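Local coordinates for protein oligoribonuclease (Colwellia psychrerythraea, PDB 6A4D) that degrades very short RNA oligonucleotides as an exoribonuclease, probably of the DEDD type within the RNase H-like clan, releasing mononucleotides, at residues A[14-28]-A[112-126]. The protein carries 1 engineered substitution. Sequence-based numbering, arbitrary orientation.
With 9RC (5'-O-[(S)-hydroxy(4-nitrophenoxy)phosphoryl]thymidine), chain D; 9RC (5'-O-[(S)-hydroxy(4-nitrophenoxy)phosphoryl]thymidine), chain C.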
loop_
_atom_site.group_PDB
_atom_site.type_symbol
_atom_site.label_atom_id
_atom_site.label_comp_id
_atom_site.label_asym_id
_atom_site.label_seq_id
_atom_site.Cartn_x
_atom_site.Cartn_y
_atom_site.Cartn_z
ATOM N N LEU A 14 -9.461 7.799 3.877
ATOM C CA LEU A 14 -9.986 8.418 2.689
ATOM C C LEU A 14 -10.352 7.489 1.585
ATOM O O LEU A 14 -9.970 6.311 1.538
ATOM C CB LEU A 14 -9.042 9.489 2.213
ATOM C CG LEU A 14 -7.606 9.158 1.926
ATOM C CD1 LEU A 14 -7.511 8.615 0.534
ATOM C CD2 LEU A 14 -6.766 10.429 2.009
ATOM N N ASP A 15 -11.125 8.023 0.664
ATOM C CA ASP A 15 -11.437 7.281 -0.528
ATOM C C ASP A 15 -11.512 8.264 -1.664
ATOM O O ASP A 15 -11.898 9.401 -1.457
ATOM C CB ASP A 15 -12.737 6.505 -0.353
ATOM C CG ASP A 15 -13.140 5.713 -1.614
ATOM O OD1 ASP A 15 -12.315 4.882 -2.073
ATOM O OD2 ASP A 15 -14.271 5.949 -2.130
ATOM N N LEU A 16 -11.116 7.794 -2.853
ATOM C CA LEU A 16 -11.069 8.589 -4.071
ATOM C C LEU A 16 -11.811 7.864 -5.176
ATOM O O LEU A 16 -11.840 6.641 -5.223
ATOM C CB LEU A 16 -9.626 8.739 -4.559
ATOM C CG LEU A 16 -8.616 9.604 -3.811
ATOM C CD1 LEU A 16 -7.387 9.901 -4.663
ATOM C CD2 LEU A 16 -9.184 10.909 -3.338
ATOM N N GLU A 17 -12.390 8.628 -6.096
ATOM C CA GLU A 17 -12.814 8.078 -7.378
ATOM C C GLU A 17 -11.916 8.728 -8.412
ATOM O O GLU A 17 -11.489 9.885 -8.236
ATOM C CB GLU A 17 -14.293 8.339 -7.636
ATOM C CG GLU A 17 -15.279 7.789 -6.594
ATOM C CD GLU A 17 -14.962 6.365 -6.161
ATOM O OE1 GLU A 17 -14.753 5.510 -7.047
ATOM O OE2 GLU A 17 -14.857 6.107 -4.933
ATOM N N MET A 18 -11.595 7.963 -9.451
ATOM C CA MET A 18 -10.743 8.415 -10.530
ATOM C C MET A 18 -11.394 8.047 -11.894
ATOM O O MET A 18 -12.464 7.456 -11.941
ATOM C CB MET A 18 -9.411 7.727 -10.392
ATOM C CG MET A 18 -8.761 7.873 -9.042
ATOM S SD MET A 18 -9.267 6.671 -7.780
ATOM C CE MET A 18 -7.684 6.306 -7.052
ATOM N N THR A 19 -10.719 8.366 -12.988
ATOM C CA THR A 19 -11.212 8.078 -14.353
ATOM C C THR A 19 -10.652 6.786 -14.842
ATOM O O THR A 19 -10.892 6.391 -15.987
ATOM C CB THR A 19 -10.783 9.163 -15.397
ATOM O OG1 THR A 19 -9.365 9.407 -15.296
ATOM C CG2 THR A 19 -11.512 10.404 -15.152
ATOM N N GLY A 20 -9.856 6.138 -14.020
ATOM C CA GLY A 20 -9.325 4.826 -14.356
ATOM C C GLY A 20 -8.315 4.425 -13.341
ATOM O O GLY A 20 -8.167 5.112 -12.311
ATOM N N LEU A 21 -7.599 3.349 -13.670
ATOM C CA LEU A 21 -6.600 2.722 -12.813
ATOM C C LEU A 21 -5.180 3.247 -12.907
ATOM O O LEU A 21 -4.348 2.901 -12.072
ATOM C CB LEU A 21 -6.540 1.216 -13.093
ATOM C CG LEU A 21 -7.608 0.297 -12.499
ATOM C CD1 LEU A 21 -7.898 0.466 -10.997
ATOM C CD2 LEU A 21 -8.880 0.503 -13.268
ATOM N N GLU A 22 -4.874 4.041 -13.920
ATOM C CA GLU A 22 -3.497 4.396 -14.232
ATOM C C GLU A 22 -3.242 5.894 -14.005
ATOM O O GLU A 22 -3.750 6.734 -14.745
ATOM C CB GLU A 22 -3.154 3.942 -15.651
ATOM C CG GLU A 22 -2.388 2.619 -15.688
ATOM C CD GLU A 22 -1.087 2.678 -14.859
ATOM O OE1 GLU A 22 -0.478 3.803 -14.793
ATOM O OE2 GLU A 22 -0.703 1.629 -14.238
ATOM N N PRO A 23 -2.462 6.239 -12.969
ATOM C CA PRO A 23 -2.305 7.659 -12.693
ATOM C C PRO A 23 -1.587 8.426 -13.798
ATOM O O PRO A 23 -1.778 9.642 -13.914
ATOM C CB PRO A 23 -1.441 7.677 -11.439
ATOM C CG PRO A 23 -1.584 6.338 -10.830
ATOM C CD PRO A 23 -1.750 5.411 -11.979
ATOM N N VAL A 24 -0.763 7.716 -14.577
ATOM C CA VAL A 24 -0.058 8.303 -15.718
ATOM C C VAL A 24 -1.052 9.073 -16.619
ATOM O O VAL A 24 -0.824 10.244 -16.902
ATOM C CB VAL A 24 0.794 7.254 -16.467
ATOM C CG1 VAL A 24 1.376 7.819 -17.759
ATOM C CG2 VAL A 24 1.941 6.766 -15.566
ATOM N N GLU A 25 -2.195 8.463 -16.928
ATOM C CA GLU A 25 -3.231 9.059 -17.794
ATOM C C GLU A 25 -4.453 9.572 -17.070
ATOM O O GLU A 25 -5.089 10.482 -17.574
ATOM C CB GLU A 25 -3.784 8.010 -18.785
ATOM C CG GLU A 25 -2.787 7.022 -19.373
ATOM C CD GLU A 25 -1.671 7.696 -20.155
ATOM O OE1 GLU A 25 -1.669 8.940 -20.278
ATOM O OE2 GLU A 25 -0.792 6.970 -20.669
ATOM N N ASP A 26 -4.835 8.933 -15.962
ATOM C CA ASP A 26 -6.084 9.235 -15.232
ATOM C C ASP A 26 -5.951 10.267 -14.134
ATOM O O ASP A 26 -4.911 10.449 -13.575
ATOM C CB ASP A 26 -6.657 7.928 -14.625
ATOM C CG ASP A 26 -6.965 6.905 -15.683
ATOM O OD1 ASP A 26 -7.457 7.337 -16.757
ATOM O OD2 ASP A 26 -6.656 5.706 -15.505
ATOM N N VAL A 27 -7.075 10.880 -13.820
ATOM C CA VAL A 27 -7.201 12.035 -12.942
ATOM C C VAL A 27 -8.258 11.748 -11.887
ATOM O O VAL A 27 -9.025 10.791 -12.005
ATOM C CB VAL A 27 -7.634 13.319 -13.715
ATOM C CG1 VAL A 27 -6.556 13.728 -14.671
ATOM C CG2 VAL A 27 -8.936 13.145 -14.456
ATOM N N ILE A 28 -8.285 12.585 -10.859
ATOM C CA ILE A 28 -9.154 12.366 -9.715
ATOM C C ILE A 28 -10.513 13.016 -9.930
ATOM O O ILE A 28 -10.587 14.217 -10.288
ATOM C CB ILE A 28 -8.536 12.963 -8.439
ATOM C CG1 ILE A 28 -7.204 12.311 -8.164
ATOM C CG2 ILE A 28 -9.501 12.819 -7.271
ATOM C CD1 ILE A 28 -6.462 13.048 -7.085
ATOM N N ILE A 112 -5.536 1.065 -0.177
ATOM C CA ILE A 112 -5.292 2.492 -0.042
ATOM C C ILE A 112 -4.022 2.984 -0.805
ATOM O O ILE A 112 -3.946 4.163 -1.179
ATOM C CB ILE A 112 -5.264 2.876 1.455
ATOM C CG1 ILE A 112 -5.360 4.375 1.698
ATOM C CG2 ILE A 112 -3.969 2.372 2.099
ATOM C CD1 ILE A 112 -6.619 5.040 1.221
ATOM N N GLY A 113 -3.058 2.090 -1.001
ATOM C CA GLY A 113 -1.836 2.309 -1.804
ATOM C C GLY A 113 -2.226 2.821 -3.186
ATOM O O GLY A 113 -1.576 3.749 -3.756
ATOM N N GLN A 114 -3.303 2.264 -3.734
ATOM C CA GLN A 114 -3.710 2.673 -5.048
ATOM C C GLN A 114 -4.104 4.118 -5.038
ATOM O O GLN A 114 -3.704 4.878 -5.935
ATOM C CB GLN A 114 -4.847 1.822 -5.581
ATOM C CG GLN A 114 -5.430 2.269 -6.920
ATOM C CD GLN A 114 -4.474 2.151 -8.126
ATOM O OE1 GLN A 114 -3.394 1.564 -8.065
ATOM N NE2 GLN A 114 -4.906 2.667 -9.217
ATOM N N ASP A 115 -4.897 4.521 -4.047
ATOM C CA ASP A 115 -5.292 5.948 -3.936
ATOM C C ASP A 115 -4.056 6.840 -3.716
ATOM O O ASP A 115 -4.030 7.952 -4.185
ATOM C CB ASP A 115 -6.241 6.220 -2.767
ATOM C CG ASP A 115 -7.527 5.366 -2.785
ATOM O OD1 ASP A 115 -7.428 4.115 -2.701
ATOM O OD2 ASP A 115 -8.630 5.968 -2.774
ATOM N N ARG A 116 -3.060 6.350 -2.981
ATOM C CA ARG A 116 -1.916 7.167 -2.611
ATOM C C ARG A 116 -1.070 7.498 -3.836
ATOM O O ARG A 116 -0.409 8.526 -3.866
ATOM C CB ARG A 116 -1.110 6.436 -1.537
ATOM C CG ARG A 116 0.199 7.052 -1.097
ATOM C CD ARG A 116 0.574 6.474 0.270
ATOM N NE ARG A 116 1.296 7.489 0.983
ATOM C CZ ARG A 116 1.370 7.660 2.281
ATOM N NH1 ARG A 116 0.814 6.832 3.147
ATOM N NH2 ARG A 116 2.111 8.658 2.703
ATOM N N ARG A 117 -1.124 6.647 -4.838
ATOM C CA ARG A 117 -0.543 6.949 -6.152
ATOM C C ARG A 117 -1.080 8.230 -6.803
ATOM O O ARG A 117 -0.315 9.017 -7.386
ATOM C CB ARG A 117 -0.805 5.818 -7.130
ATOM C CG ARG A 117 -0.064 4.550 -6.847
ATOM C CD ARG A 117 -0.571 3.427 -7.763
ATOM N NE ARG A 117 0.041 3.449 -9.112
ATOM C CZ ARG A 117 -0.446 2.827 -10.185
ATOM N NH1 ARG A 117 -1.599 2.152 -10.135
ATOM N NH2 ARG A 117 0.212 2.912 -11.332
ATOM N N PHE A 118 -2.401 8.398 -6.791
ATOM C CA PHE A 118 -2.991 9.565 -7.385
ATOM C C PHE A 118 -2.746 10.745 -6.424
ATOM O O PHE A 118 -2.544 11.873 -6.871
ATOM C CB PHE A 118 -4.496 9.400 -7.580
ATOM C CG PHE A 118 -4.873 8.531 -8.735
ATOM C CD1 PHE A 118 -4.801 7.130 -8.639
ATOM C CD2 PHE A 118 -5.375 9.088 -9.905
ATOM C CE1 PHE A 118 -5.159 6.318 -9.725
ATOM C CE2 PHE A 118 -5.760 8.277 -10.994
ATOM C CZ PHE A 118 -5.660 6.892 -10.892
ATOM N N ILE A 119 -2.824 10.500 -5.097
ATOM C CA ILE A 119 -2.631 11.586 -4.130
ATOM C C ILE A 119 -1.211 12.121 -4.308
ATOM O O ILE A 119 -0.990 13.337 -4.368
ATOM C CB ILE A 119 -2.841 11.131 -2.675
ATOM C CG1 ILE A 119 -4.295 10.740 -2.421
ATOM C CG2 ILE A 119 -2.408 12.210 -1.675
ATOM C CD1 ILE A 119 -5.227 11.858 -2.137
ATOM N N ASN A 120 -0.263 11.204 -4.413
ATOM C CA ASN A 120 1.122 11.561 -4.578
ATOM C C ASN A 120 1.352 12.361 -5.863
ATOM O O ASN A 120 1.962 13.380 -5.797
ATOM C CB ASN A 120 2.052 10.331 -4.544
ATOM C CG ASN A 120 3.462 10.628 -5.071
ATOM O OD1 ASN A 120 3.668 10.813 -6.286
ATOM N ND2 ASN A 120 4.424 10.678 -4.176
ATOM N N LYS A 121 0.902 11.890 -7.018
ATOM C CA LYS A 121 1.007 12.713 -8.276
ATOM C C LYS A 121 0.326 14.079 -8.239
ATOM O O LYS A 121 0.943 15.084 -8.548
ATOM C CB LYS A 121 0.463 11.945 -9.462
ATOM C CG LYS A 121 0.771 12.590 -10.789
ATOM C CD LYS A 121 0.507 11.642 -11.937
ATOM C CE LYS A 121 0.515 12.416 -13.247
ATOM N NZ LYS A 121 0.455 11.529 -14.446
ATOM N N TYR A 122 -0.948 14.110 -7.879
ATOM C CA TYR A 122 -1.801 15.256 -8.083
ATOM C C TYR A 122 -2.064 16.147 -6.883
ATOM O O TYR A 122 -2.583 17.255 -7.060
ATOM C CB TYR A 122 -3.154 14.778 -8.583
ATOM C CG TYR A 122 -3.117 14.081 -9.932
ATOM C CD1 TYR A 122 -2.838 14.811 -11.096
ATOM C CD2 TYR A 122 -3.346 12.706 -10.048
ATOM C CE1 TYR A 122 -2.820 14.209 -12.340
ATOM C CE2 TYR A 122 -3.307 12.093 -11.292
ATOM C CZ TYR A 122 -3.059 12.856 -12.438
ATOM O OH TYR A 122 -3.036 12.278 -13.679
ATOM N N MET A 123 -1.782 15.656 -5.673
ATOM C CA MET A 123 -2.005 16.413 -4.420
ATOM C C MET A 123 -0.823 16.209 -3.464
ATOM O O MET A 123 -1.011 15.859 -2.298
ATOM C CB MET A 123 -3.269 15.942 -3.733
ATOM C CG MET A 123 -4.549 15.956 -4.582
ATOM S SD MET A 123 -5.964 15.091 -3.797
ATOM C CE MET A 123 -6.550 16.311 -2.602
ATOM N N PRO A 124 0.411 16.402 -3.956
ATOM C CA PRO A 124 1.544 16.082 -3.059
ATOM C C PRO A 124 1.551 16.843 -1.659
ATOM O O PRO A 124 2.002 16.255 -0.614
ATOM C CB PRO A 124 2.782 16.381 -3.942
ATOM C CG PRO A 124 2.285 17.325 -4.983
ATOM C CD PRO A 124 0.864 16.962 -5.244
ATOM N N ASP A 125 0.991 18.066 -1.619
ATOM C CA ASP A 125 0.911 18.838 -0.345
ATOM C C ASP A 125 0.038 18.140 0.662
ATOM O O ASP A 125 0.344 18.101 1.849
ATOM C CB ASP A 125 0.346 20.250 -0.539
ATOM C CG ASP A 125 1.252 21.153 -1.417
ATOM O OD1 ASP A 125 2.453 20.832 -1.646
ATOM O OD2 ASP A 125 0.744 22.187 -1.893
ATOM N N PHE A 126 -1.067 17.590 0.183
ATOM C CA PHE A 126 -1.913 16.778 1.061
ATOM C C PHE A 126 -1.180 15.488 1.473
ATOM O O PHE A 126 -1.184 15.138 2.659
ATOM C CB PHE A 126 -3.228 16.575 0.388
ATOM C CG PHE A 126 -4.198 15.781 1.159
ATOM C CD1 PHE A 126 -4.656 16.224 2.394
ATOM C CD2 PHE A 126 -4.674 14.593 0.655
ATOM C CE1 PHE A 126 -5.589 15.498 3.121
ATOM C CE2 PHE A 126 -5.619 13.862 1.369
ATOM C CZ PHE A 126 -6.077 14.313 2.603
HETATM O OAJ 9RC D . -11.545 2.005 -13.699
HETATM C CAE 9RC D . -11.842 1.204 -12.814
HETATM N NAI 9RC D . -12.322 -0.058 -13.181
HETATM C CAL 9RC D . -12.672 -0.999 -12.230
HETATM O OAS 9RC D . -13.120 -2.074 -12.608
HETATM C CAT 9RC D . -12.535 -0.707 -10.881
HETATM C CAU 9RC D . -12.893 -1.658 -9.909
HETATM C CAF 9RC D . -12.036 0.540 -10.539
HETATM N NAB 9RC D . -11.683 1.505 -11.512
HETATM C CAA 9RC D . -11.143 2.862 -11.132
HETATM O OAC 9RC D . -10.696 2.847 -9.772
HETATM C CAD 9RC D . -12.186 3.957 -11.199
HETATM C CAH 9RC D . -12.651 4.040 -9.776
HETATM O OAK 9RC D . -13.132 5.323 -9.422
HETATM C CAG 9RC D . -11.404 3.839 -9.031
HETATM C CAR 9RC D . -11.710 3.422 -7.546
HETATM O OAQ 9RC D . -12.360 2.111 -7.402
HETATM P PAP 9RC D . -13.774 1.913 -6.548
HETATM O OAO 9RC D . -13.588 2.146 -5.080
HETATM O OAN 9RC D . -14.734 2.989 -7.231
HETATM O OAM 9RC D . -14.494 0.521 -6.896
HETATM C CAV 9RC D . -14.602 -0.610 -6.135
HETATM C CAW 9RC D . -14.808 -1.781 -6.872
HETATM C CAY 9RC D . -14.950 -3.005 -6.234
HETATM C CBA 9RC D . -14.877 -3.063 -4.839
HETATM N NBB 9RC D . -15.023 -4.254 -4.264
HETATM O OBD 9RC D . -13.818 -5.004 -3.816
HETATM O OBC 9RC D . -16.418 -4.805 -4.159
HETATM C CAZ 9RC D . -14.678 -1.895 -4.077
HETATM C CAX 9RC D . -14.542 -0.663 -4.721
HETATM O OAJ 9RC C . -6.399 -1.034 -8.030
HETATM C CAE 9RC C . -7.137 -1.885 -8.532
HETATM N NAI 9RC C . -6.668 -2.651 -9.587
HETATM C CAL 9RC C . -7.485 -3.630 -10.167
HETATM O OAS 9RC C . -7.020 -4.283 -11.108
HETATM C CAT 9RC C . -8.777 -3.851 -9.668
HETATM C CAU 9RC C . -9.622 -4.834 -10.211
HETATM C CAF 9RC C . -9.222 -3.063 -8.622
HETATM N NAB 9RC C . -8.377 -2.079 -8.063
HETATM C CAA 9RC C . -8.815 -1.214 -6.966
HETATM O OAC 9RC C . -8.910 -1.922 -5.757
HETATM C CAD 9RC C . -10.218 -0.728 -7.227
HETATM C CAH 9RC C . -10.573 -0.196 -5.897
HETATM O OAK 9RC C . -10.191 1.154 -5.877
HETATM C CAG 9RC C . -9.705 -1.023 -4.962
HETATM C CAR 9RC C . -10.605 -1.896 -4.152
HETATM O OAQ 9RC C . -9.750 -2.773 -3.436
HETATM P PAP 9RC C . -10.396 -3.870 -2.503
HETATM O OAO 9RC C . -9.144 -4.471 -1.701
HETATM O OAN 9RC C . -10.875 -4.943 -3.403
HETATM O OAM 9RC C . -11.455 -2.988 -1.763
HETATM C CAV 9RC C . -12.479 -3.079 -0.827
HETATM C CAW 9RC C . -13.172 -1.876 -0.436
HETATM C CAY 9RC C . -14.204 -1.903 0.571
HETATM C CBA 9RC C . -14.580 -3.138 1.185
HETATM N NBB 9RC C . -15.541 -3.331 2.165
HETATM O OBD 9RC C . -16.614 -4.557 2.113
HETATM O OBC 9RC C . -15.500 -2.539 3.291
HETATM C CAZ 9RC C . -13.883 -4.274 0.759
HETATM C CAX 9RC C . -12.853 -4.285 -0.211
HETATM O O HOH W 1 -7.554 3.897 -9.758
HETATM O O HOH W 2 -3.521 0.409 -11.722
HETATM O O HOH W 3 -0.690 13.055 -16.353
#
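Phe-118 is clamped between Met-18 and Pro-23, which cover its two ring faces. Met-18 CG lies almost centrally over one face, 3.6 Å from the Phe-118 ring centroid and 10° off the normal, a CH-pi contact. Bends at chi2 (85°) and chi3 carry the chain on across that face, SD making a more distant Met-aromatic contact. Pro-23 CG covers the opposite face nearer the rim. Further along, Leu-16 CD1 packs on Ile-119 CD1, and Leu-14 CD2 meets the edge of the Phe-126 ring.

Among the polar contacts, Gln-114 NE2 donates to Leu-21 O (2.9 Å), which lies nearly in the amide plane, while Gln-114 OE1 accepts from Arg-117 NH1. Arg-117 in turn lays a guanidinium face on Pro-23 CD and forms a long salt bridge from NH2 to Glu-22 OE2 (3.3 Å). An alanine replacing Gln-114 would probably leave Leu-21 O without its amide donor and the Arg-117 guanidinium freer to turn. Two further donors hold the loop: Tyr-122 OH reaches Asp-26 O (2.6 Å) and Lys-121 NZ reaches Pro-23 O (3.0 Å), both from above the carbonyl planes.

Both segments border the bound nitrophenyl thymidine nucleotides: Leu-21 CD2 and CD1 approach different copies, Gln-114 CG lies 3.6 Å from OAJ of the chain C copy, and Met-18 N donates a hydrogen bond to OAK of the chain D copy (3.1 Å).

Helix 112-122 crosses strand 14-18 at 68°, with axes 8.7 Å apart. That strand lies between strands 28-36 and 107-109 of the mixed sheet, while helix 85-99 packs against Tyr-122, Met-123 and Phe-126.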